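Local coordinates for protein NAD-dependent epimerase/dehydratase (Bacteroides thetaiotaomicron, PDB 3DHN) that probably binds NAD or NADP through a Rossmann-type fold and may act as an oxidoreductase or epimerase, at residues K90-I95 and G142-N147; V104-M109 and I202-H207; G111-L116 and L122-S127; N147-M150 and D156-F159. One frame throughout, in Å; residues are numbered along the deposited sequence.

Interaction 1. Residues K90-I95 and G142-N147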
loop_
_atom_site.group_PDB
_atom_site.type_symbol
_atom_site.label_atom_id
_atom_site.label_comp_id
_atom_site.label_asym_id
_atom_site.label_seq_id
_atom_site.Cartn_x
_atom_site.Cartn_y
_atom_site.Cartn_z
ATOM N N LYS A 90 3.538 14.725 -6.209
ATOM C CA LYS A 90 3.713 15.727 -5.170
ATOM C C LYS A 90 3.025 15.321 -3.874
ATOM O O LYS A 90 3.556 15.559 -2.789
ATOM C CB LYS A 90 3.177 17.079 -5.654
ATOM N N VAL A 91 1.852 14.707 -3.986
ATOM C CA VAL A 91 1.110 14.278 -2.803
ATOM C C VAL A 91 1.740 13.054 -2.139
ATOM O O VAL A 91 1.716 12.937 -0.910
ATOM C CB VAL A 91 -0.360 13.960 -3.141
ATOM C CG1 VAL A 91 -1.046 13.352 -1.936
ATOM C CG2 VAL A 91 -1.080 15.236 -3.561
ATOM N N TYR A 92 2.286 12.142 -2.945
ATOM C CA TYR A 92 2.934 10.950 -2.400
ATOM C C TYR A 92 4.082 11.397 -1.498
ATOM O O TYR A 92 4.331 10.804 -0.448
ATOM C CB TYR A 92 3.493 10.049 -3.513
ATOM C CG TYR A 92 2.457 9.293 -4.326
ATOM C CD1 TYR A 92 1.348 8.711 -3.715
ATOM C CD2 TYR A 92 2.615 9.119 -5.708
ATOM C CE1 TYR A 92 0.422 7.976 -4.447
ATOM C CE2 TYR A 92 1.695 8.386 -6.452
ATOM C CZ TYR A 92 0.600 7.816 -5.814
ATOM O OH TYR A 92 -0.326 7.099 -6.542
ATOM N N LEU A 93 4.776 12.454 -1.922
ATOM C CA LEU A 93 5.904 13.001 -1.170
ATOM C C LEU A 93 5.482 13.644 0.144
ATOM O O LEU A 93 6.103 13.412 1.182
ATOM C CB LEU A 93 6.654 14.046 -2.000
ATOM C CG LEU A 93 8.031 13.667 -2.557
ATOM C CD1 LEU A 93 8.695 14.919 -3.134
ATOM C CD2 LEU A 93 8.906 13.075 -1.458
ATOM N N THR A 94 4.439 14.467 0.088
ATOM C CA THR A 94 3.930 15.152 1.276
ATOM C C THR A 94 3.575 14.161 2.379
ATOM O O THR A 94 3.784 14.429 3.559
ATOM C CB THR A 94 2.675 15.995 0.942
ATOM O OG1 THR A 94 3.013 16.994 -0.028
ATOM C CG2 THR A 94 2.137 16.678 2.193
ATOM N N ILE A 95 3.035 13.013 1.988
ATOM C CA ILE A 95 2.656 11.991 2.955
ATOM C C ILE A 95 3.848 11.401 3.704
ATOM O O ILE A 95 3.862 11.383 4.937
ATOM C CB ILE A 95 1.869 10.848 2.271
ATOM C CG1 ILE A 95 0.509 11.376 1.804
ATOM C CG2 ILE A 95 1.680 9.683 3.240
ATOM C CD1 ILE A 95 -0.284 10.394 0.939
ATOM N N GLY A 142 4.858 4.343 -10.178
ATOM C CA GLY A 142 6.120 3.662 -10.404
ATOM C C GLY A 142 7.294 4.614 -10.315
ATOM O O GLY A 142 8.372 4.243 -9.844
ATOM N N GLU A 143 7.075 5.849 -10.758
ATOM C CA GLU A 143 8.121 6.864 -10.745
ATOM C C GLU A 143 8.435 7.337 -9.332
ATOM O O GLU A 143 9.576 7.681 -9.020
ATOM C CB GLU A 143 7.718 8.057 -11.614
ATOM C CG GLU A 143 8.809 8.484 -12.581
ATOM C CD GLU A 143 8.896 7.577 -13.800
ATOM O OE1 GLU A 143 8.263 7.899 -14.832
ATOM O OE2 GLU A 143 9.585 6.536 -13.724
ATOM N N PHE A 144 7.426 7.364 -8.470
ATOM C CA PHE A 144 7.652 7.784 -7.094
ATOM C C PHE A 144 8.622 6.829 -6.405
ATOM O O PHE A 144 9.564 7.259 -5.752
ATOM C CB PHE A 144 6.342 7.813 -6.307
ATOM C CG PHE A 144 6.520 8.222 -4.879
ATOM C CD1 PHE A 144 6.932 9.516 -4.563
ATOM C CD2 PHE A 144 6.322 7.309 -3.850
ATOM C CE1 PHE A 144 7.147 9.892 -3.242
ATOM C CE2 PHE A 144 6.538 7.677 -2.522
ATOM C CZ PHE A 144 6.954 8.969 -2.220
ATOM N N TYR A 145 8.378 5.530 -6.555
ATOM C CA TYR A 145 9.224 4.504 -5.954
ATOM C C TYR A 145 10.637 4.579 -6.516
ATOM O O TYR A 145 11.615 4.694 -5.775
ATOM C CB TYR A 145 8.623 3.113 -6.221
ATOM C CG TYR A 145 9.590 1.945 -6.093
ATOM C CD1 TYR A 145 10.187 1.637 -4.870
ATOM C CD2 TYR A 145 9.918 1.161 -7.204
ATOM C CE1 TYR A 145 11.096 0.582 -4.753
ATOM C CE2 TYR A 145 10.826 0.096 -7.100
ATOM C CZ TYR A 145 11.412 -0.181 -5.870
ATOM O OH TYR A 145 12.322 -1.204 -5.751
ATOM N N LEU A 146 10.730 4.532 -7.838
ATOM C CA LEU A 146 12.011 4.555 -8.536
ATOM C C LEU A 146 12.866 5.802 -8.330
ATOM O O LEU A 146 14.083 5.703 -8.149
ATOM C CB LEU A 146 11.766 4.371 -10.036
ATOM C CG LEU A 146 12.157 3.085 -10.769
ATOM C CD1 LEU A 146 12.229 1.896 -9.820
ATOM C CD2 LEU A 146 11.151 2.849 -11.887
ATOM N N ASN A 147 12.241 6.975 -8.356
ATOM C CA ASN A 147 12.998 8.217 -8.228
ATOM C C ASN A 147 13.005 8.889 -6.861
ATOM O O ASN A 147 13.754 9.843 -6.649
ATOM C CB ASN A 147 12.530 9.215 -9.295
ATOM C CG ASN A 147 12.676 8.670 -10.718
ATOM O OD1 ASN A 147 13.698 8.073 -11.069
ATOM N ND2 ASN A 147 11.657 8.888 -11.543
#

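Interaction 2. Residues V104-M109 and I202-H207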
loop_
_atom_site.group_PDB
_atom_site.type_symbol
_atom_site.label_atom_id
_atom_site.label_comp_id
_atom_site.label_asym_id
_atom_site.label_seq_id
_atom_site.Cartn_x
_atom_site.Cartn_y
_atom_site.Cartn_z
ATOM N N VAL A 104 7.774 8.925 13.374
ATOM C CA VAL A 104 7.565 7.478 13.277
ATOM C C VAL A 104 8.693 6.854 12.452
ATOM O O VAL A 104 9.174 7.440 11.479
ATOM C CB VAL A 104 6.192 7.132 12.648
ATOM C CG1 VAL A 104 5.153 8.194 13.027
ATOM C CG2 VAL A 104 6.317 6.980 11.163
ATOM N N ASN A 105 9.111 5.659 12.852
ATOM C CA ASN A 105 10.214 4.971 12.195
ATOM C C ASN A 105 9.846 3.891 11.175
ATOM O O ASN A 105 10.731 3.352 10.510
ATOM C CB ASN A 105 11.123 4.356 13.263
ATOM C CG ASN A 105 11.587 5.375 14.300
ATOM O OD1 ASN A 105 12.192 6.395 13.962
ATOM N ND2 ASN A 105 11.303 5.096 15.570
ATOM N N ARG A 106 8.558 3.583 11.050
ATOM C CA ARG A 106 8.100 2.546 10.124
ATOM C C ARG A 106 6.929 3.019 9.258
ATOM O O ARG A 106 5.883 3.418 9.771
ATOM C CB ARG A 106 7.679 1.316 10.927
ATOM C CG ARG A 106 7.216 0.134 10.105
ATOM C CD ARG A 106 8.352 -0.824 9.773
ATOM N NE ARG A 106 7.816 -2.121 9.368
ATOM C CZ ARG A 106 8.424 -2.970 8.546
ATOM N NH1 ARG A 106 9.612 -2.678 8.026
ATOM N NH2 ARG A 106 7.822 -4.108 8.222
ATOM N N PHE A 107 7.107 2.952 7.941
ATOM C CA PHE A 107 6.084 3.391 6.992
ATOM C C PHE A 107 5.876 2.338 5.907
ATOM O O PHE A 107 6.831 1.945 5.237
ATOM C CB PHE A 107 6.535 4.722 6.364
ATOM C CG PHE A 107 5.647 5.228 5.255
ATOM C CD1 PHE A 107 4.333 5.608 5.506
ATOM C CD2 PHE A 107 6.149 5.381 3.963
ATOM C CE1 PHE A 107 3.535 6.132 4.491
ATOM C CE2 PHE A 107 5.357 5.904 2.941
ATOM C CZ PHE A 107 4.054 6.281 3.205
ATOM N N LEU A 108 4.638 1.870 5.752
ATOM C CA LEU A 108 4.309 0.873 4.725
ATOM C C LEU A 108 3.362 1.511 3.711
ATOM O O LEU A 108 2.380 2.158 4.082
ATOM C CB LEU A 108 3.651 -0.358 5.350
ATOM C CG LEU A 108 4.479 -1.117 6.396
ATOM C CD1 LEU A 108 4.108 -0.625 7.798
ATOM C CD2 LEU A 108 4.207 -2.605 6.281
HETATM N N MSE A 109 3.653 1.327 2.431
HETATM C CA MSE A 109 2.845 1.937 1.383
HETATM C C MSE A 109 2.277 0.951 0.368
HETATM O O MSE A 109 2.950 0.014 -0.052
HETATM C CB MSE A 109 3.698 2.981 0.650
HETATM C CG MSE A 109 2.966 3.836 -0.382
HETATM SE SE MSE A 109 4.161 5.100 -1.289
HETATM C CE MSE A 109 2.970 5.724 -2.683
ATOM N N ILE A 202 -0.605 -6.818 6.677
ATOM C CA ILE A 202 -0.625 -6.798 8.139
ATOM C C ILE A 202 0.394 -7.790 8.714
ATOM O O ILE A 202 0.901 -7.591 9.814
ATOM C CB ILE A 202 -2.039 -7.067 8.700
ATOM C CG1 ILE A 202 -3.008 -6.008 8.164
ATOM C CG2 ILE A 202 -2.028 -6.956 10.240
ATOM C CD1 ILE A 202 -2.505 -4.569 8.340
ATOM N N ASP A 203 0.699 -8.849 7.968
ATOM C CA ASP A 203 1.717 -9.817 8.397
ATOM C C ASP A 203 3.079 -9.101 8.457
ATOM O O ASP A 203 3.869 -9.325 9.382
ATOM C CB ASP A 203 1.829 -10.975 7.402
ATOM C CG ASP A 203 0.799 -12.059 7.637
ATOM O OD1 ASP A 203 -0.038 -11.910 8.558
ATOM O OD2 ASP A 203 0.832 -13.063 6.898
ATOM N N GLU A 204 3.349 -8.253 7.458
ATOM C CA GLU A 204 4.607 -7.502 7.388
ATOM C C GLU A 204 4.664 -6.474 8.516
ATOM O O GLU A 204 5.726 -6.183 9.063
ATOM C CB GLU A 204 4.734 -6.809 6.021
ATOM C CG GLU A 204 6.001 -5.973 5.822
ATOM C CD GLU A 204 7.293 -6.740 6.085
ATOM O OE1 GLU A 204 7.342 -7.958 5.817
ATOM O OE2 GLU A 204 8.274 -6.119 6.546
ATOM N N LEU A 205 3.506 -5.933 8.863
ATOM C CA LEU A 205 3.396 -4.960 9.939
ATOM C C LEU A 205 3.646 -5.632 11.293
ATOM O O LEU A 205 4.411 -5.132 12.121
ATOM C CB LEU A 205 1.998 -4.351 9.935
ATOM C CG LEU A 205 1.622 -3.492 11.148
ATOM C CD1 LEU A 205 2.273 -2.121 11.035
ATOM C CD2 LEU A 205 0.113 -3.364 11.222
ATOM N N GLU A 206 3.000 -6.773 11.509
ATOM C CA GLU A 206 3.122 -7.506 12.763
ATOM C C GLU A 206 4.474 -8.210 12.954
ATOM O O GLU A 206 5.031 -8.193 14.050
ATOM C CB GLU A 206 1.976 -8.516 12.872
ATOM C CG GLU A 206 1.886 -9.248 14.201
ATOM C CD GLU A 206 0.678 -10.173 14.268
ATOM O OE1 GLU A 206 -0.453 -9.680 14.477
ATOM O OE2 GLU A 206 0.860 -11.395 14.098
ATOM N N HIS A 207 4.987 -8.837 11.899
ATOM C CA HIS A 207 6.277 -9.530 11.957
ATOM C C HIS A 207 7.155 -9.089 10.788
ATOM O O HIS A 207 7.218 -9.751 9.754
ATOM C CB HIS A 207 6.082 -11.045 11.892
ATOM C CG HIS A 207 5.359 -11.611 13.073
ATOM N ND1 HIS A 207 5.749 -11.364 14.372
ATOM C CD2 HIS A 207 4.277 -12.422 13.152
ATOM C CE1 HIS A 207 4.939 -11.998 15.201
ATOM N NE2 HIS A 207 4.037 -12.647 14.486
HETATM O O HOH W 1 5.671 -2.707 11.340
#

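Interaction 3. Residues G111-L116 and L122-S127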
loop_
_atom_site.group_PDB
_atom_site.type_symbol
_atom_site.label_atom_id
_atom_site.label_comp_id
_atom_site.label_asym_id
_atom_site.label_seq_id
_atom_site.Cartn_x
_atom_site.Cartn_y
_atom_site.Cartn_z
ATOM N N GLY A 111 1.740 -0.138 -3.033
ATOM C CA GLY A 111 2.362 0.216 -4.293
ATOM C C GLY A 111 1.547 -0.212 -5.500
ATOM O O GLY A 111 0.343 -0.418 -5.399
ATOM N N GLY A 112 2.217 -0.336 -6.647
ATOM C CA GLY A 112 1.553 -0.746 -7.877
ATOM C C GLY A 112 2.358 -1.832 -8.563
ATOM O O GLY A 112 3.413 -2.218 -8.069
ATOM N N ALA A 113 1.883 -2.316 -9.704
ATOM C CA ALA A 113 2.584 -3.369 -10.430
ATOM C C ALA A 113 3.463 -2.811 -11.547
ATOM O O ALA A 113 4.299 -3.525 -12.110
ATOM C CB ALA A 113 1.579 -4.358 -11.012
ATOM N N GLY A 114 3.279 -1.533 -11.852
ATOM C CA GLY A 114 4.044 -0.909 -12.916
ATOM C C GLY A 114 5.558 -1.059 -12.862
ATOM O O GLY A 114 6.196 -1.278 -13.896
ATOM N N SER A 115 6.145 -0.941 -11.672
ATOM C CA SER A 115 7.601 -1.043 -11.541
ATOM C C SER A 115 8.157 -2.459 -11.469
ATOM O O SER A 115 9.369 -2.647 -11.405
ATOM C CB SER A 115 8.075 -0.246 -10.320
ATOM O OG SER A 115 7.432 -0.688 -9.135
ATOM N N LEU A 116 7.274 -3.453 -11.477
ATOM C CA LEU A 116 7.705 -4.844 -11.417
ATOM C C LEU A 116 8.286 -5.277 -12.760
ATOM O O LEU A 116 7.868 -4.786 -13.808
ATOM C CB LEU A 116 6.519 -5.754 -11.057
ATOM C CG LEU A 116 5.962 -5.668 -9.628
ATOM C CD1 LEU A 116 4.674 -6.480 -9.527
ATOM C CD2 LEU A 116 6.999 -6.193 -8.633
ATOM N N LEU A 122 13.016 -5.232 -18.213
ATOM C CA LEU A 122 11.768 -4.657 -18.726
ATOM C C LEU A 122 10.685 -4.574 -17.650
ATOM O O LEU A 122 10.231 -5.596 -17.144
ATOM C CB LEU A 122 11.237 -5.485 -19.908
ATOM C CG LEU A 122 9.932 -4.991 -20.550
ATOM C CD1 LEU A 122 10.145 -3.595 -21.138
ATOM C CD2 LEU A 122 9.481 -5.962 -21.636
ATOM N N ARG A 123 10.271 -3.361 -17.302
ATOM C CA ARG A 123 9.223 -3.201 -16.295
ATOM C C ARG A 123 7.857 -3.145 -16.981
ATOM O O ARG A 123 7.757 -2.753 -18.146
ATOM C CB ARG A 123 9.470 -1.941 -15.458
ATOM C CG ARG A 123 10.809 -1.946 -14.713
ATOM C CD ARG A 123 11.006 -0.676 -13.896
ATOM N NE ARG A 123 12.380 -0.523 -13.418
ATOM C CZ ARG A 123 12.856 -1.041 -12.288
ATOM N NH1 ARG A 123 12.071 -1.756 -11.493
ATOM N NH2 ARG A 123 14.131 -0.848 -11.956
ATOM N N LEU A 124 6.812 -3.551 -16.260
ATOM C CA LEU A 124 5.458 -3.586 -16.807
ATOM C C LEU A 124 4.983 -2.267 -17.412
ATOM O O LEU A 124 4.287 -2.264 -18.419
ATOM C CB LEU A 124 4.467 -4.055 -15.736
ATOM C CG LEU A 124 2.986 -4.069 -16.134
ATOM C CD1 LEU A 124 2.730 -5.130 -17.197
ATOM C CD2 LEU A 124 2.131 -4.334 -14.901
HETATM N N MSE A 125 5.360 -1.149 -16.803
HETATM C CA MSE A 125 4.959 0.165 -17.301
HETATM C C MSE A 125 5.396 0.421 -18.739
HETATM O O MSE A 125 4.644 0.994 -19.532
HETATM C CB MSE A 125 5.588 1.284 -16.473
HETATM C CG MSE A 125 5.378 1.231 -15.001
HETATM SE SE MSE A 125 6.416 2.635 -14.187
HETATM C CE MSE A 125 8.161 1.812 -14.203
ATOM N N ASP A 126 6.634 0.034 -19.042
ATOM C CA ASP A 126 7.237 0.261 -20.348
ATOM C C ASP A 126 7.010 -0.848 -21.368
ATOM O O ASP A 126 7.590 -0.812 -22.447
ATOM C CB ASP A 126 8.755 0.458 -20.191
ATOM C CG ASP A 126 9.123 1.466 -19.103
ATOM O OD1 ASP A 126 8.655 2.621 -19.160
ATOM O OD2 ASP A 126 9.898 1.104 -18.188
ATOM N N SER A 127 6.166 -1.819 -21.040
ATOM C CA SER A 127 5.932 -2.949 -21.936
ATOM C C SER A 127 4.777 -2.811 -22.922
ATOM O O SER A 127 4.772 -3.454 -23.974
ATOM C CB SER A 127 5.714 -4.222 -21.115
ATOM O OG SER A 127 4.390 -4.273 -20.602
#

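Interaction 4. Residues N147-M150 and D156-F159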
loop_
_atom_site.group_PDB
_atom_site.type_symbol
_atom_site.label_atom_id
_atom_site.label_comp_id
_atom_site.label_asym_id
_atom_site.label_seq_id
_atom_site.Cartn_x
_atom_site.Cartn_y
_atom_site.Cartn_z
ATOM N N ASN A 147 12.241 6.975 -8.356
ATOM C CA ASN A 147 12.998 8.217 -8.228
ATOM C C ASN A 147 13.005 8.889 -6.861
ATOM O O ASN A 147 13.754 9.843 -6.649
ATOM C CB ASN A 147 12.530 9.215 -9.295
ATOM C CG ASN A 147 12.676 8.670 -10.718
ATOM O OD1 ASN A 147 13.698 8.073 -11.069
ATOM N ND2 ASN A 147 11.657 8.888 -11.543
ATOM N N PHE A 148 12.181 8.408 -5.936
ATOM C CA PHE A 148 12.150 8.992 -4.603
ATOM C C PHE A 148 12.372 7.983 -3.484
ATOM O O PHE A 148 13.278 8.154 -2.668
ATOM C CB PHE A 148 10.835 9.739 -4.361
ATOM C CG PHE A 148 10.702 11.004 -5.161
ATOM C CD1 PHE A 148 10.131 10.983 -6.431
ATOM C CD2 PHE A 148 11.168 12.214 -4.653
ATOM C CE1 PHE A 148 10.022 12.153 -7.186
ATOM C CE2 PHE A 148 11.064 13.394 -5.399
ATOM C CZ PHE A 148 10.490 13.363 -6.665
ATOM N N LEU A 149 11.561 6.931 -3.443
ATOM C CA LEU A 149 11.709 5.933 -2.391
ATOM C C LEU A 149 13.071 5.261 -2.388
ATOM O O LEU A 149 13.647 5.028 -1.328
ATOM C CB LEU A 149 10.614 4.865 -2.490
ATOM C CG LEU A 149 9.240 5.237 -1.916
ATOM C CD1 LEU A 149 8.340 4.006 -1.926
ATOM C CD2 LEU A 149 9.389 5.758 -0.487
HETATM N N MSE A 150 13.594 4.965 -3.572
HETATM C CA MSE A 150 14.886 4.300 -3.678
HETATM C C MSE A 150 16.061 5.070 -3.092
HETATM O O MSE A 150 17.137 4.507 -2.915
HETATM C CB MSE A 150 15.184 3.941 -5.137
HETATM C CG MSE A 150 14.456 2.700 -5.628
HETATM SE SE MSE A 150 14.862 1.121 -4.557
HETATM C CE MSE A 150 16.460 0.513 -5.476
ATOM N N ASP A 156 12.198 3.623 7.890
ATOM C CA ASP A 156 12.143 2.241 7.423
ATOM C C ASP A 156 10.862 2.077 6.610
ATOM O O ASP A 156 9.786 1.845 7.158
ATOM C CB ASP A 156 12.168 1.255 8.596
ATOM C CG ASP A 156 12.040 -0.190 8.141
ATOM O OD1 ASP A 156 12.244 -0.455 6.932
ATOM O OD2 ASP A 156 11.745 -1.066 8.984
ATOM N N TRP A 157 10.987 2.224 5.294
ATOM C CA TRP A 157 9.845 2.121 4.392
ATOM C C TRP A 157 9.748 0.772 3.703
ATOM O O TRP A 157 10.737 0.059 3.552
ATOM C CB TRP A 157 9.915 3.208 3.312
ATOM C CG TRP A 157 11.161 3.136 2.452
ATOM C CD1 TRP A 157 12.377 3.688 2.726
ATOM C CD2 TRP A 157 11.309 2.444 1.203
ATOM N NE1 TRP A 157 13.275 3.386 1.725
ATOM C CE2 TRP A 157 12.646 2.624 0.779
ATOM C CE3 TRP A 157 10.444 1.687 0.402
ATOM C CZ2 TRP A 157 13.137 2.078 -0.410
ATOM C CZ3 TRP A 157 10.934 1.139 -0.782
ATOM C CH2 TRP A 157 12.268 1.339 -1.176
ATOM N N VAL A 158 8.537 0.439 3.275
ATOM C CA VAL A 158 8.270 -0.802 2.559
ATOM C C VAL A 158 7.205 -0.465 1.518
ATOM O O VAL A 158 6.137 0.059 1.854
ATOM C CB VAL A 158 7.733 -1.910 3.503
ATOM C CG1 VAL A 158 7.446 -3.170 2.714
ATOM C CG2 VAL A 158 8.749 -2.221 4.589
ATOM N N PHE A 159 7.514 -0.735 0.253
ATOM C CA PHE A 159 6.599 -0.482 -0.863
ATOM C C PHE A 159 6.073 -1.866 -1.264
ATOM O O PHE A 159 6.841 -2.715 -1.726
ATOM C CB PHE A 159 7.388 0.159 -2.017
ATOM C CG PHE A 159 6.542 0.686 -3.141
ATOM C CD1 PHE A 159 5.725 1.803 -2.959
ATOM C CD2 PHE A 159 6.635 0.125 -4.417
ATOM C CE1 PHE A 159 5.015 2.360 -4.040
ATOM C CE2 PHE A 159 5.937 0.663 -5.499
ATOM C CZ PHE A 159 5.123 1.790 -5.313
#

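Interaction 1. Residues K90-I95 and G142-N147
One face of the Phe144 ring is covered by Tyr92 CB, which stands almost straight above the ring centre, 3.5 Å from the centroid and 8° off the normal, a CH-pi contact. At the edge of the same ring, in its plane, lies Leu93 CG, 3.9 Å from Phe144 CE1. The Tyr92 ring itself is inclined to the Phe144 ring, the planes at 43° and the centroids 5.4 Å apart. Tyr92 CD2 comes 4.0 Å from Phe144 CB. With CG anti to the backbone N (chi1 179°), Phe144 reaches straight across to helix 87-101 and lays its ring against the backbone at Tyr92, where Phe144 CZ comes 3.7 Å from Tyr92 O. The two helices, 87-101 and 135-149, lie side by side over one face of the Rossmann-type sheet, and Met109 of strand 106-110 touches both Tyr92 and Phe144 from the sheet side. Between the two segments the chemistry is mainly apolar and aromatic, the ring also resting on backbone atoms of Tyr92 and Leu93, which implies that the helices are held here by shape and dispersion rather than by directed polar bonds.

Interaction 2. Residues V104-M109 and I202-H207
Glu204 OE2 is gripped by three nitrogens: Arg106 NH2 across the contact, and the backbone N atoms of Lys209 and His210 just beyond the helix. The bond from Arg106 NH2 to Glu204 OE2, a salt bridge of 2.7 Å with an N-H...O angle of 153°, lies in the guanidinium plane but meets the oxygen on its anti side, tilted out of the carboxylate plane, and the guanidinium and carboxylate planes are 47° apart. The same NH2 also donates to the backbone Glu204 O at 3.1 Å, from above the carbonyl plane. A water extends the grip, accepting from Arg106 NE at 3.0 Å and donating to Leu205 O at 2.8 Å. Arg106 leaves its strand with CG anti to the backbone N and then bends at chi2, which brings NH2 to Glu204 OE2 and Glu204 O. Its NH1 is held by Asp156 OD2 and His210 O, so all three nitrogens have partners. A leucine in its place would probably leave the buried Glu204 carboxylate without its charged mate, Asp156 without this one of its partners, and the carbonyl of Glu204 without this donor. Beside the polar cluster, Leu108 CD2 packs on Glu204 CG at 3.8 Å and Leu108 CD1 meets Leu205 CD1 at 4.0 Å. Strand 106-109 and helix 202-206 run antiparallel at 171°, their axes 10.2 Å apart, helix 194-206 covering one face of the Rossmann-type sheet while Phe107 and Met109 face helix 87-101 on the other; strands 70-73 and 156-161 flank strand 106-110.

Interaction 3. Residues G111-L116 and L122-S127
Leu124 N gives its hydrogen to Leu116 O at 2.9 Å. Next to it Arg123 NH1 bonds to Ser115 O at 2.8 Å, with the oxygen in the guanidinium plane and the nitrogen in the carbonyl plane, a flat and well-directed pairing. A third bond, Met125 N to Gly114 O, is doubtful because that oxygen is too close to a neighbour in the model. Arg123 gets there with its chain extended from CG to NE, its CD running past the carbonyl it binds, 3.6 Å from Ser115 O. Nearby, Leu124 CD2 rests on Ala113 CB at 3.9 Å, and Met125 CE lies 3.9 Å from Ser115 CA. These contacts sit at the base of a beta hairpin formed by strands 117-119 and 122-123, an excursion that follows strand 106-110 of the Rossmann-type fold. A serine at Arg123 would probably leave Ser115 O without its side-chain donor and strip the apolar cover from beside that carbonyl. Further out, a type I turn from Ala113 to Leu116, closed by Leu116 N to Ala113 O, presents these carbonyls, Ser115 OG is bound by Arg214 NH1, and helix 135-149 backs Met125 through Val138 and Leu146.

Interaction 4. Residues N147-M150 and D156-F159
Leu149 lies over one face of the Trp157 indole: its CB stands nearly above the six-membered ring, 4.1 Å from that ring's centroid and 9° off the normal, hence toward one rim of the indole, a CH-pi contact. From there the leucine slants across the ring, bringing CD1 within 3.9 Å of Trp157 CE3 and CD2 near CD2 of the indole. The Leu149 carbonyl lies against the same ring system, its O 3.1 Å from Trp157 CZ2. The same CD1 of Leu149 continues to Phe159, 3.6 Å from Phe159 CD1, where the two side chains run at about a right angle to one another. One methyl thus fills the angle between two aromatic side chains two residues apart on the strand. Trp157 takes the crowded position, its CG between the backbone N and the carbonyl carbon (chi1 60°), while the CG of Phe159 is anti to the backbone N (chi1 -170°); the two rings therefore leave the strand differently yet both meet Leu149. This is the turn from helix 135-149 into strand 156-161, an alpha-beta connection of the Rossmann-type fold in which the C-terminal part of the helix packs back on the strand that follows. Met150 SE approaches the edge of the indole, near its plane, 4.3 Å from Trp157 CH2. The indole N-H is taken up by Glu152 O in the connecting loop, a bond that helps fix the ring's rotation. Ile96 of helix 87-101 also touches Leu149.

Interactions 1 and 4 have centres about 9 Å apart and share helix 135-149, where probable backbone hydrogen bonds from Leu149 N to Phe144 O (3.1 Å) and Met150 N to Tyr145 O (3.0 Å) join them. Met109 ties interaction 1 to strand 106-110 of interaction 2: its SE lies 3.7 Å from Phe144 CE2. Interactions 2 and 4 meet on neighbouring strands through the 2.8 Å salt bridge between Arg106 NH1 and Asp156 OD2. Interaction 3, about 23 Å between centres from interaction 2, reaches interaction 4 where Gly111 CA touches Phe159 CZ, and interaction 1 where Met125 SE packs on Gly142 CA.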